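DUF2235 domain-containing protein (Pseudomonas aeruginosa, PDB 4O5P) probably hydrolyses membrane phospholipids as an effector delivered by the type VI secretion system, using a catalytic domain of the alpha/beta-hydrolase clan. Local coordinates at residues I137-G142 with G297-A302; E399-Q404 with Q658-R663; E507-A512 with V548-G553. One frame throughout, in Å; residues are numbered along the deposited sequence.

Contact 1: I137-G142 with G297-A302; sequences IGAEGG and GHMDWA
The indole ring of W301 is packed on both faces and met at its edge by the start of helix 139-162. On one face G142 C stands 3.6 Å above the plane, toward the outer part of the ring; M299 CB and A302 CB, from the ring's own segment, lie over the opposite face. At the edge, near the ring plane, is the carbonyl of A139. The protein's catalytic domain belongs to the alpha/beta-hydrolase clan, and this contact sets the N-terminal turn of helix 139-162 against the end of 294-299, an edge strand of a separate antiparallel sheet, next to strand 609-614. W301 also touches A241, A245 and W249 of helix 238-254, so the indole is shared between two helices. The side chain comes close to, but does not contact, a GxSxG sequence that resembles a nucleophile elbow, unconfirmed here.

One polar bond crosses between the segments, from W301 NE1 to A139 O at 2.8 Å. Its N-H...O angle is 128°, so the bond is weak despite its short length. The ring reaches this carbonyl because CG of W301 sits between the backbone N and the carbonyl carbon (chi1 51°).

Beside the indole, A139 CB enters the angle between M299 and D300, lying 3.6 Å from M299 CB and 3.4 Å from D300 OD1. M299 is a selenomethionine, extended beyond CG; this straight chain runs past A139 to the loop before the helix. I137 comes to it obliquely and offers its CG2 branch. Five of the seven touching residues are buried; methyl and methylene groups meet both each other and oxygens. The reach of the selenomethionine finishes at its methyl, where M299 CE lies 3.5 Å from G138 O.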
loop_
_atom_site.group_PDB
_atom_site.type_symbol
_atom_site.label_atom_id
_atom_site.label_comp_id
_atom_site.label_asym_id
_atom_site.label_seq_id
_atom_site.Cartn_x
_atom_site.Cartn_y
_atom_site.Cartn_z
ATOM N N ILE A 137 6.041 0.917 10.215
ATOM C CA ILE A 137 6.520 0.061 9.141
ATOM C C ILE A 137 7.725 0.656 8.429
ATOM O O ILE A 137 7.651 1.750 7.870
ATOM C CB ILE A 137 5.404 -0.222 8.116
ATOM C CG1 ILE A 137 4.036 -0.242 8.815
ATOM C CG2 ILE A 137 5.700 -1.518 7.367
ATOM C CD1 ILE A 137 3.066 -1.321 8.331
ATOM N N GLY A 138 8.838 -0.073 8.460
ATOM C CA GLY A 138 10.052 0.357 7.791
ATOM C C GLY A 138 10.048 -0.042 6.327
ATOM O O GLY A 138 9.260 -0.892 5.909
ATOM N N ALA A 139 10.935 0.566 5.550
ATOM C CA ALA A 139 10.966 0.379 4.103
ATOM C C ALA A 139 11.459 -1.014 3.696
ATOM O O ALA A 139 11.088 -1.559 2.632
ATOM C CB ALA A 139 11.836 1.456 3.472
ATOM N N GLU A 140 12.306 -1.584 4.548
ATOM C CA GLU A 140 12.989 -2.820 4.198
ATOM C C GLU A 140 12.008 -3.966 3.955
ATOM O O GLU A 140 12.250 -4.809 3.107
ATOM C CB GLU A 140 14.066 -3.188 5.247
ATOM C CG GLU A 140 13.559 -3.844 6.523
ATOM C CD GLU A 140 13.056 -2.852 7.568
ATOM O OE1 GLU A 140 13.151 -1.621 7.345
ATOM O OE2 GLU A 140 12.568 -3.309 8.623
ATOM N N GLY A 141 10.886 -3.979 4.671
ATOM C CA GLY A 141 9.888 -5.020 4.479
ATOM C C GLY A 141 9.321 -4.998 3.065
ATOM O O GLY A 141 9.133 -6.060 2.417
ATOM N N GLY A 142 9.071 -3.780 2.576
ATOM C CA GLY A 142 8.615 -3.581 1.214
ATOM C C GLY A 142 9.658 -4.101 0.236
ATOM O O GLY A 142 9.345 -4.911 -0.654
ATOM N N GLY A 297 6.368 10.566 3.788
ATOM C CA GLY A 297 6.650 10.489 2.370
ATOM C C GLY A 297 7.056 9.071 2.018
ATOM O O GLY A 297 6.924 8.166 2.847
ATOM N N HIS A 298 7.569 8.882 0.804
ATOM C CA HIS A 298 7.931 7.553 0.291
ATOM C C HIS A 298 8.939 6.755 1.108
ATOM O O HIS A 298 9.922 7.303 1.621
ATOM C CB HIS A 298 8.534 7.666 -1.109
ATOM C CG HIS A 298 7.607 8.205 -2.148
ATOM N ND1 HIS A 298 6.238 8.261 -1.986
ATOM C CD2 HIS A 298 7.862 8.729 -3.370
ATOM C CE1 HIS A 298 5.693 8.800 -3.062
ATOM N NE2 HIS A 298 6.656 9.086 -3.919
HETATM N N MSE A 299 8.712 5.445 1.176
HETATM C CA MSE A 299 9.778 4.499 1.504
HETATM C C MSE A 299 10.893 4.678 0.468
HETATM O O MSE A 299 10.624 5.024 -0.700
HETATM C CB MSE A 299 9.244 3.060 1.483
HETATM C CG MSE A 299 8.390 2.730 2.693
HETATM SE SE MSE A 299 7.377 1.052 2.521
HETATM C CE MSE A 299 6.716 0.961 4.346
ATOM N N ASP A 300 12.133 4.441 0.883
ATOM C CA ASP A 300 13.277 4.736 0.018
ATOM C C ASP A 300 13.210 4.026 -1.347
ATOM O O ASP A 300 13.530 4.628 -2.385
ATOM C CB ASP A 300 14.620 4.497 0.743
ATOM C CG ASP A 300 14.742 3.101 1.341
ATOM O OD1 ASP A 300 13.970 2.191 0.966
ATOM O OD2 ASP A 300 15.634 2.900 2.197
ATOM N N TRP A 301 12.751 2.775 -1.365
ATOM C CA TRP A 301 12.747 2.033 -2.631
ATOM C C TRP A 301 11.713 2.567 -3.619
ATOM O O TRP A 301 11.790 2.294 -4.830
ATOM C CB TRP A 301 12.546 0.538 -2.389
ATOM C CG TRP A 301 11.378 0.204 -1.520
ATOM C CD1 TRP A 301 11.417 -0.105 -0.194
ATOM C CD2 TRP A 301 10.002 0.139 -1.908
ATOM N NE1 TRP A 301 10.152 -0.360 0.269
ATOM C CE2 TRP A 301 9.263 -0.224 -0.769
ATOM C CE3 TRP A 301 9.320 0.347 -3.115
ATOM C CZ2 TRP A 301 7.874 -0.364 -0.787
ATOM C CZ3 TRP A 301 7.946 0.202 -3.135
ATOM C CH2 TRP A 301 7.236 -0.156 -1.980
ATOM N N ALA A 302 10.755 3.332 -3.090
ATOM C CA ALA A 302 9.617 3.835 -3.853
ATOM C C ALA A 302 9.906 5.133 -4.599
ATOM O O ALA A 302 9.185 5.468 -5.553
ATOM C CB ALA A 302 8.401 4.032 -2.940
#

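Contact 2: E399-Q404 with Q658-R663; sequences EFLLSQ and QVHDSR
Q658 NE2 donates to F400 O at 2.9 Å, the one direct hydrogen bond between the segments. The evidence for a sound bond is angular: N-H...O is 166°, the donor lies in the carbonyl plane on a lone pair, and F400 O is only 3° out of the Q658 amide plane. A bend at chi2 (74°) turns the amide of Q658 back toward F400, while OE1 of the same amide accepts from R456 NH1. With both ends of the amide engaged, its flip state is well defined.

A water makes a second bridge, accepting from L402 N at 2.8 Å and donating to Q658 O at 2.7 Å; it also sits at the edge of the H660 ring. The rest is mainly van der Waals contact. L402 and V659 lie side by side and point the same way, with L402 CD2 3.8 Å from V659 CG2. L401 CD1 approaches the H660 ring at its edge, and H660 ND1 is hydrogen-bonded to D381.

The site links the lead-in to helix 403-416 with the chain just after helix 649-657. Helix 379-383 touches L402 and V659 through D381, and helix 451-463 packs on F400 and Q658.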
loop_
_atom_site.group_PDB
_atom_site.type_symbol
_atom_site.label_atom_id
_atom_site.label_comp_id
_atom_site.label_asym_id
_atom_site.label_seq_id
_atom_site.Cartn_x
_atom_site.Cartn_y
_atom_site.Cartn_z
ATOM N N GLU A 399 -21.342 -10.016 0.860
ATOM C CA GLU A 399 -21.972 -9.503 -0.368
ATOM C C GLU A 399 -22.502 -8.064 -0.223
ATOM O O GLU A 399 -23.011 -7.483 -1.191
ATOM C CB GLU A 399 -23.083 -10.444 -0.875
ATOM C CG GLU A 399 -24.387 -10.411 -0.079
ATOM C CD GLU A 399 -24.415 -11.416 1.065
ATOM O OE1 GLU A 399 -23.341 -11.733 1.643
ATOM O OE2 GLU A 399 -25.528 -11.891 1.388
ATOM N N PHE A 400 -22.374 -7.486 0.974
ATOM C CA PHE A 400 -22.775 -6.090 1.194
ATOM C C PHE A 400 -21.567 -5.179 1.377
ATOM O O PHE A 400 -21.706 -3.968 1.584
ATOM C CB PHE A 400 -23.706 -5.973 2.403
ATOM C CG PHE A 400 -24.999 -6.719 2.241
ATOM C CD1 PHE A 400 -26.043 -6.180 1.489
ATOM C CD2 PHE A 400 -25.171 -7.967 2.830
ATOM C CE1 PHE A 400 -27.239 -6.873 1.331
ATOM C CE2 PHE A 400 -26.367 -8.664 2.686
ATOM C CZ PHE A 400 -27.404 -8.118 1.933
ATOM N N LEU A 401 -20.386 -5.776 1.293
ATOM C CA LEU A 401 -19.128 -5.086 1.533
ATOM C C LEU A 401 -18.778 -4.258 0.300
ATOM O O LEU A 401 -18.706 -4.799 -0.814
ATOM C CB LEU A 401 -18.045 -6.143 1.803
ATOM C CG LEU A 401 -16.949 -6.063 2.870
ATOM C CD1 LEU A 401 -17.395 -5.431 4.174
ATOM C CD2 LEU A 401 -16.388 -7.472 3.131
ATOM N N LEU A 402 -18.551 -2.957 0.487
ATOM C CA LEU A 402 -18.348 -2.050 -0.641
ATOM C C LEU A 402 -17.216 -2.521 -1.578
ATOM O O LEU A 402 -17.329 -2.480 -2.822
ATOM C CB LEU A 402 -18.099 -0.632 -0.108
ATOM C CG LEU A 402 -17.892 0.507 -1.104
ATOM C CD1 LEU A 402 -18.989 0.553 -2.146
ATOM C CD2 LEU A 402 -17.830 1.839 -0.350
ATOM N N SER A 403 -16.151 -3.028 -0.972
ATOM C CA SER A 403 -14.975 -3.471 -1.715
ATOM C C SER A 403 -15.255 -4.580 -2.736
ATOM O O SER A 403 -14.404 -4.883 -3.561
ATOM C CB SER A 403 -13.898 -3.936 -0.742
ATOM O OG SER A 403 -14.432 -4.867 0.170
ATOM N N GLN A 404 -16.434 -5.187 -2.666
ATOM C CA GLN A 404 -16.811 -6.212 -3.639
ATOM C C GLN A 404 -17.013 -5.668 -5.047
ATOM O O GLN A 404 -16.950 -6.439 -6.014
ATOM C CB GLN A 404 -18.059 -6.983 -3.171
ATOM C CG GLN A 404 -17.846 -7.776 -1.867
ATOM C CD GLN A 404 -16.927 -8.979 -2.038
ATOM O OE1 GLN A 404 -15.803 -9.012 -1.516
ATOM N NE2 GLN A 404 -17.408 -9.984 -2.759
ATOM N N GLN A 658 -22.000 1.181 4.161
ATOM C CA GLN A 658 -20.932 0.610 3.320
ATOM C C GLN A 658 -19.566 1.273 3.520
ATOM O O GLN A 658 -18.554 0.583 3.622
ATOM C CB GLN A 658 -21.337 0.636 1.847
ATOM C CG GLN A 658 -22.007 -0.677 1.378
ATOM C CD GLN A 658 -23.430 -0.867 1.883
ATOM O OE1 GLN A 658 -24.194 0.092 2.004
ATOM N NE2 GLN A 658 -23.798 -2.118 2.170
ATOM N N VAL A 659 -19.562 2.601 3.626
ATOM C CA VAL A 659 -18.331 3.371 3.709
ATOM C C VAL A 659 -17.769 3.386 5.125
ATOM O O VAL A 659 -18.427 3.846 6.073
ATOM C CB VAL A 659 -18.532 4.813 3.196
ATOM C CG1 VAL A 659 -17.259 5.656 3.407
ATOM C CG2 VAL A 659 -18.926 4.793 1.712
ATOM N N HIS A 660 -16.540 2.902 5.266
ATOM C CA HIS A 660 -15.878 2.875 6.576
ATOM C C HIS A 660 -15.217 4.207 6.899
ATOM O O HIS A 660 -15.243 5.133 6.098
ATOM C CB HIS A 660 -14.857 1.737 6.675
ATOM C CG HIS A 660 -15.473 0.373 6.689
ATOM N ND1 HIS A 660 -16.056 -0.191 5.570
ATOM C CD2 HIS A 660 -15.602 -0.538 7.684
ATOM C CE1 HIS A 660 -16.509 -1.397 5.879
ATOM N NE2 HIS A 660 -16.250 -1.628 7.158
ATOM N N ASP A 661 -14.644 4.299 8.092
ATOM C CA ASP A 661 -14.037 5.539 8.537
ATOM C C ASP A 661 -12.661 5.145 9.017
ATOM O O ASP A 661 -12.481 4.713 10.161
ATOM C CB ASP A 661 -14.862 6.160 9.673
ATOM C CG ASP A 661 -14.379 7.551 10.066
ATOM O OD1 ASP A 661 -13.170 7.838 9.934
ATOM O OD2 ASP A 661 -15.202 8.370 10.531
ATOM N N SER A 662 -11.683 5.256 8.130
ATOM C CA SER A 662 -10.361 4.762 8.448
ATOM C C SER A 662 -9.690 5.682 9.468
ATOM O O SER A 662 -8.683 5.324 10.061
ATOM C CB SER A 662 -9.534 4.637 7.180
ATOM O OG SER A 662 -9.463 5.881 6.522
ATOM N N ARG A 663 -10.273 6.860 9.683
ATOM C CA ARG A 663 -9.755 7.775 10.695
ATOM C C ARG A 663 -10.074 7.311 12.110
ATOM O O ARG A 663 -9.383 7.685 13.058
ATOM C CB ARG A 663 -10.295 9.188 10.475
ATOM C CG ARG A 663 -9.233 10.165 10.033
ATOM C CD ARG A 663 -9.344 11.477 10.795
ATOM N NE ARG A 663 -8.354 11.590 11.870
ATOM C CZ ARG A 663 -8.654 11.962 13.115
ATOM N NH1 ARG A 663 -9.912 12.243 13.432
ATOM N NH2 ARG A 663 -7.710 12.054 14.042
HETATM O O HOH W 1 -18.216 -2.069 3.125
#

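Contact 3: E507-A512 with V548-G553; sequences EAQQKA and VALIGG
Q509 reaches across to the end of helix 538-550, its NE2 donating to L550 O at 2.8 Å. Two torsions place the amide: CG lies beside the backbone N, anti to the carbonyl carbon (chi1 -86°), and chi2 of 69° then bends the chain toward L550. The bond is nearly straight at the hydrogen (172°), and the acceptor is close to the Q509 amide plane; relative to the L550 carbonyl plane the donor is modestly tilted.

L550 also has CG anti to its carbonyl carbon, but continues outward with CD1 passing 4.0 Å from A512 CB. The methyl of A512 meets L550 CB at 3.9 Å as well, so it faces both the base and one branch of the leucine. I551, the first residue to leave helical geometry, adds a looser contact through CD1, 4.3 Å from A512 CB, and it also touches W513 of helix 507-528.

L550 is the last residue of helix 538-550, so its carbonyl lies where the regular helical bonds run out, and the Q509 amide of another helix supplies a donor there. That bond fixes orientation, while A512 with L550 and I551 adds undirected apolar contact.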
loop_
_atom_site.group_PDB
_atom_site.type_symbol
_atom_site.label_atom_id
_atom_site.label_comp_id
_atom_site.label_asym_id
_atom_site.label_seq_id
_atom_site.Cartn_x
_atom_site.Cartn_y
_atom_site.Cartn_z
ATOM N N GLU A 507 -13.139 -4.964 28.538
ATOM C CA GLU A 507 -11.745 -4.620 28.861
ATOM C C GLU A 507 -10.908 -5.835 29.271
ATOM O O GLU A 507 -9.740 -5.981 28.874
ATOM C CB GLU A 507 -11.700 -3.551 29.962
ATOM C CG GLU A 507 -12.231 -2.166 29.550
ATOM C CD GLU A 507 -13.709 -2.179 29.119
ATOM O OE1 GLU A 507 -14.498 -2.977 29.687
ATOM O OE2 GLU A 507 -14.076 -1.408 28.194
ATOM N N ALA A 508 -11.533 -6.718 30.039
ATOM C CA ALA A 508 -10.886 -7.916 30.547
ATOM C C ALA A 508 -10.341 -8.774 29.416
ATOM O O ALA A 508 -9.149 -9.110 29.385
ATOM C CB ALA A 508 -11.878 -8.715 31.368
ATOM N N GLN A 509 -11.239 -9.132 28.501
ATOM C CA GLN A 509 -10.921 -9.975 27.359
ATOM C C GLN A 509 -9.863 -9.316 26.471
ATOM O O GLN A 509 -9.015 -9.990 25.874
ATOM C CB GLN A 509 -12.198 -10.275 26.557
ATOM C CG GLN A 509 -13.017 -11.491 27.043
ATOM C CD GLN A 509 -13.699 -11.265 28.393
ATOM O OE1 GLN A 509 -14.141 -10.152 28.706
ATOM N NE2 GLN A 509 -13.775 -12.328 29.204
ATOM N N GLN A 510 -9.917 -7.991 26.410
ATOM C CA GLN A 510 -8.975 -7.188 25.644
ATOM C C GLN A 510 -7.548 -7.372 26.168
ATOM O O GLN A 510 -6.629 -7.746 25.414
ATOM C CB GLN A 510 -9.413 -5.733 25.739
ATOM C CG GLN A 510 -8.616 -4.742 24.920
ATOM C CD GLN A 510 -9.311 -3.396 24.842
ATOM O OE1 GLN A 510 -10.538 -3.308 24.955
ATOM N NE2 GLN A 510 -8.530 -2.336 24.660
ATOM N N LYS A 511 -7.376 -7.129 27.467
ATOM C CA LYS A 511 -6.084 -7.315 28.128
ATOM C C LYS A 511 -5.608 -8.756 28.017
ATOM O O LYS A 511 -4.428 -9.013 27.751
ATOM C CB LYS A 511 -6.188 -6.918 29.604
ATOM C CG LYS A 511 -5.713 -5.516 29.919
ATOM C CD LYS A 511 -6.661 -4.453 29.391
ATOM C CE LYS A 511 -6.381 -3.105 30.059
ATOM N NZ LYS A 511 -7.456 -2.093 29.811
ATOM N N ALA A 512 -6.534 -9.694 28.209
ATOM C CA ALA A 512 -6.221 -11.116 28.104
ATOM C C ALA A 512 -5.659 -11.485 26.726
ATOM O O ALA A 512 -4.500 -11.887 26.609
ATOM C CB ALA A 512 -7.452 -11.955 28.420
ATOM N N VAL A 548 -6.196 -17.404 29.567
ATOM C CA VAL A 548 -6.753 -18.544 28.855
ATOM C C VAL A 548 -8.143 -18.857 29.386
ATOM O O VAL A 548 -8.983 -19.390 28.666
ATOM C CB VAL A 548 -5.830 -19.772 28.985
ATOM C CG1 VAL A 548 -6.445 -21.002 28.335
ATOM C CG2 VAL A 548 -4.484 -19.470 28.365
ATOM N N ALA A 549 -8.393 -18.508 30.646
ATOM C CA ALA A 549 -9.719 -18.701 31.216
ATOM C C ALA A 549 -10.679 -17.593 30.784
ATOM O O ALA A 549 -11.860 -17.848 30.542
ATOM C CB ALA A 549 -9.640 -18.797 32.742
ATOM N N LEU A 550 -10.168 -16.368 30.687
ATOM C CA LEU A 550 -10.975 -15.224 30.275
ATOM C C LEU A 550 -11.521 -15.368 28.844
ATOM O O LEU A 550 -12.523 -14.754 28.495
ATOM C CB LEU A 550 -10.205 -13.912 30.467
ATOM C CG LEU A 550 -9.948 -13.531 31.933
ATOM C CD1 LEU A 550 -8.824 -12.511 32.084
ATOM C CD2 LEU A 550 -11.231 -13.034 32.605
ATOM N N ILE A 551 -10.865 -16.173 28.018
ATOM C CA ILE A 551 -11.563 -16.744 26.872
ATOM C C ILE A 551 -11.963 -18.157 27.258
ATOM O O ILE A 551 -11.347 -18.751 28.127
ATOM C CB ILE A 551 -10.710 -16.841 25.614
ATOM C CG1 ILE A 551 -9.315 -16.216 25.811
ATOM C CG2 ILE A 551 -11.504 -16.280 24.441
ATOM C CD1 ILE A 551 -9.280 -14.700 25.720
ATOM N N GLY A 552 -12.966 -18.723 26.605
ATOM C CA GLY A 552 -13.462 -20.023 27.022
ATOM C C GLY A 552 -12.523 -21.205 26.870
ATOM O O GLY A 552 -12.922 -22.248 26.347
ATOM N N GLY A 553 -11.280 -21.057 27.327
ATOM C CA GLY A 553 -10.367 -22.186 27.393
ATOM C C GLY A 553 -9.377 -22.359 26.250
ATOM O O GLY A 553 -9.331 -21.557 25.317
#

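The three contacts are separate: centres lie about 27 Å apart for contacts 1 and 2, about 29 Å for contacts 2 and 3, and about 36 Å for contacts 1 and 3. Along the chain, contact 1 closes before either of the others opens, whereas contact 3 is nested inside the loop closed by contact 2. Contact 1 joins helix 139-162 to edge strand 294-299, whose sheet is completed by much later strands such as 609-614 and 697-702, tying early and late chain together. Contact 2 joins the Tle1-like catalytic and C-terminal regions, and contact 3 pairs two C-terminal helices. The series runs from a buried contact near the middle of the chain to a peripheral helical pair.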